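Local coordinates for protein aspartate aminotransferase (Plasmodium falciparum, PDB 3K7Y) that probably catalyses the pyridoxal-phosphate-dependent transfer of an amino group from L-aspartate to 2-oxoglutarate, giving oxaloacetate and L-glutamate, at residues A[331-334]-A[335-339]. Residues are numbered along the deposited sequence; the frame is centred on the assembly and turned at random.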
loop_
_atom_site.group_PDB
_atom_site.type_symbol
_atom_site.label_atom_id
_atom_site.label_comp_id
_atom_site.label_asym_id
_atom_site.label_seq_id
_atom_site.Cartn_x
_atom_site.Cartn_y
_atom_site.Cartn_z
ATOM N N LYS A 331 -26.639 8.469 31.861
ATOM C CA LYS A 331 -27.839 7.678 31.641
ATOM C C LYS A 331 -27.722 6.320 32.332
ATOM O O LYS A 331 -28.734 5.708 32.700
ATOM C CB LYS A 331 -28.135 7.527 30.151
ATOM C CG LYS A 331 -28.629 8.817 29.488
ATOM C CD LYS A 331 -30.151 8.996 29.561
ATOM C CE LYS A 331 -30.580 10.331 28.972
ATOM N NZ LYS A 331 -32.047 10.544 29.065
ATOM N N LEU A 332 -26.484 5.872 32.533
ATOM C CA LEU A 332 -26.203 4.605 33.205
ATOM C C LEU A 332 -26.246 4.764 34.711
ATOM O O LEU A 332 -26.567 3.813 35.421
ATOM C CB LEU A 332 -24.831 4.052 32.801
ATOM C CG LEU A 332 -24.606 3.406 31.432
ATOM C CD1 LEU A 332 -23.162 2.997 31.300
ATOM C CD2 LEU A 332 -25.495 2.200 31.260
ATOM N N GLU A 333 -25.908 5.955 35.203
ATOM C CA GLU A 333 -26.049 6.224 36.628
ATOM C C GLU A 333 -27.538 6.174 36.972
ATOM O O GLU A 333 -27.904 5.740 38.065
ATOM C CB GLU A 333 -25.463 7.582 37.023
ATOM C CG GLU A 333 -26.366 8.764 36.665
ATOM C CD GLU A 333 -26.447 9.835 37.754
ATOM O OE1 GLU A 333 -25.411 10.500 38.004
ATOM O OE2 GLU A 333 -27.548 10.021 38.350
ATOM N N THR A 334 -28.375 6.616 36.025
ATOM C CA THR A 334 -29.834 6.624 36.174
ATOM C C THR A 334 -30.424 5.227 36.059
ATOM O O THR A 334 -30.816 4.651 37.064
ATOM C CB THR A 334 -30.528 7.579 35.176
ATOM O OG1 THR A 334 -30.139 8.924 35.467
ATOM C CG2 THR A 334 -32.049 7.472 35.281
ATOM N N TYR A 335 -30.482 4.670 34.852
ATOM C CA TYR A 335 -31.163 3.381 34.641
ATOM C C TYR A 335 -30.738 2.329 35.629
ATOM O O TYR A 335 -31.542 1.504 36.059
ATOM C CB TYR A 335 -30.944 2.874 33.228
ATOM C CG TYR A 335 -31.810 3.607 32.271
ATOM C CD1 TYR A 335 -33.052 3.101 31.901
ATOM C CD2 TYR A 335 -31.420 4.843 31.777
ATOM C CE1 TYR A 335 -33.873 3.803 31.032
ATOM C CE2 TYR A 335 -32.226 5.551 30.915
ATOM C CZ TYR A 335 -33.448 5.029 30.544
ATOM O OH TYR A 335 -34.227 5.740 29.676
ATOM N N GLN A 336 -29.457 2.375 35.967
ATOM C CA GLN A 336 -28.887 1.644 37.080
ATOM C C GLN A 336 -29.837 1.494 38.283
ATOM O O GLN A 336 -29.968 0.396 38.815
ATOM C CB GLN A 336 -27.617 2.359 37.515
ATOM C CG GLN A 336 -26.692 1.500 38.313
ATOM C CD GLN A 336 -25.593 2.278 38.974
ATOM O OE1 GLN A 336 -24.445 1.847 38.960
ATOM N NE2 GLN A 336 -25.931 3.425 39.572
ATOM N N LYS A 337 -30.482 2.599 38.690
ATOM C CA LYS A 337 -31.438 2.653 39.812
ATOM C C LYS A 337 -32.624 1.694 39.671
ATOM O O LYS A 337 -33.094 1.123 40.660
ATOM C CB LYS A 337 -32.028 4.061 39.954
ATOM C CG LYS A 337 -31.112 5.165 40.448
ATOM C CD LYS A 337 -31.866 6.504 40.410
ATOM C CE LYS A 337 -30.968 7.675 40.008
ATOM N NZ LYS A 337 -31.753 8.726 39.290
ATOM N N LYS A 338 -33.135 1.569 38.451
ATOM C CA LYS A 338 -34.241 0.671 38.179
ATOM C C LYS A 338 -33.910 -0.771 38.566
ATOM O O LYS A 338 -34.786 -1.535 38.993
ATOM C CB LYS A 338 -34.662 0.754 36.706
ATOM C CG LYS A 338 -35.366 2.054 36.336
ATOM C CD LYS A 338 -35.903 2.044 34.908
ATOM C CE LYS A 338 -36.593 3.381 34.589
ATOM N NZ LYS A 338 -36.989 3.544 33.157
ATOM N N TYR A 339 -32.644 -1.145 38.436
ATOM C CA TYR A 339 -32.239 -2.515 38.740
ATOM C C TYR A 339 -31.535 -2.610 40.100
ATOM O O TYR A 339 -31.037 -3.668 40.479
ATOM C CB TYR A 339 -31.408 -3.093 37.581
ATOM C CG TYR A 339 -32.150 -3.036 36.252
ATOM C CD1 TYR A 339 -32.910 -4.119 35.803
ATOM C CD2 TYR A 339 -32.123 -1.883 35.461
ATOM C CE1 TYR A 339 -33.614 -4.059 34.591
ATOM C CE2 TYR A 339 -32.821 -1.816 34.250
ATOM C CZ TYR A 339 -33.563 -2.904 33.822
ATOM O OH TYR A 339 -34.253 -2.833 32.632
#
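The Y335 ring meets the backbone oxygen of K331 at its edge, in the ring plane. CG of Y335 is anti to its carbonyl carbon and beside its backbone N (chi1 -77°), which brings the ring edge to K331 O. The aliphatic part of K331 runs near the ring, with CD 4.2 Å from Y335 CE2. K331 O also accepts the i to i+4 bond from Y335 N at 3.0 Å. One turn on, the spacing tightens: K337 N bonds to T334 O at 2.6 Å, an i to i+3 bond. The K337 side chain crosses T334 obliquely, its CG 3.4 Å from T334 O. T334 OG1 is hydrogen-bonded to N330 O. The Q336 side chain is extended beyond CG (chi2 -168°), and its NE2 makes a weak bond to E333 O (3.4 Å). Its OE1 accepts a hydrogen bond from Y343 N in the following loop. E333 OE2 lies 4.5 Å from K337 NZ, beyond a salt bridge but consistent with a mild attraction. K338 N to Y335 O and Y339 N to Q336 O are also i to i+3 bonds. The contact lies where the long helix 304-335 passes into the loop towards strand 355-357, away from the annotated cofactor site. Helix 390-403 packs beside it: L332 touches A395 and I398, and Y339 OH bonds to D396.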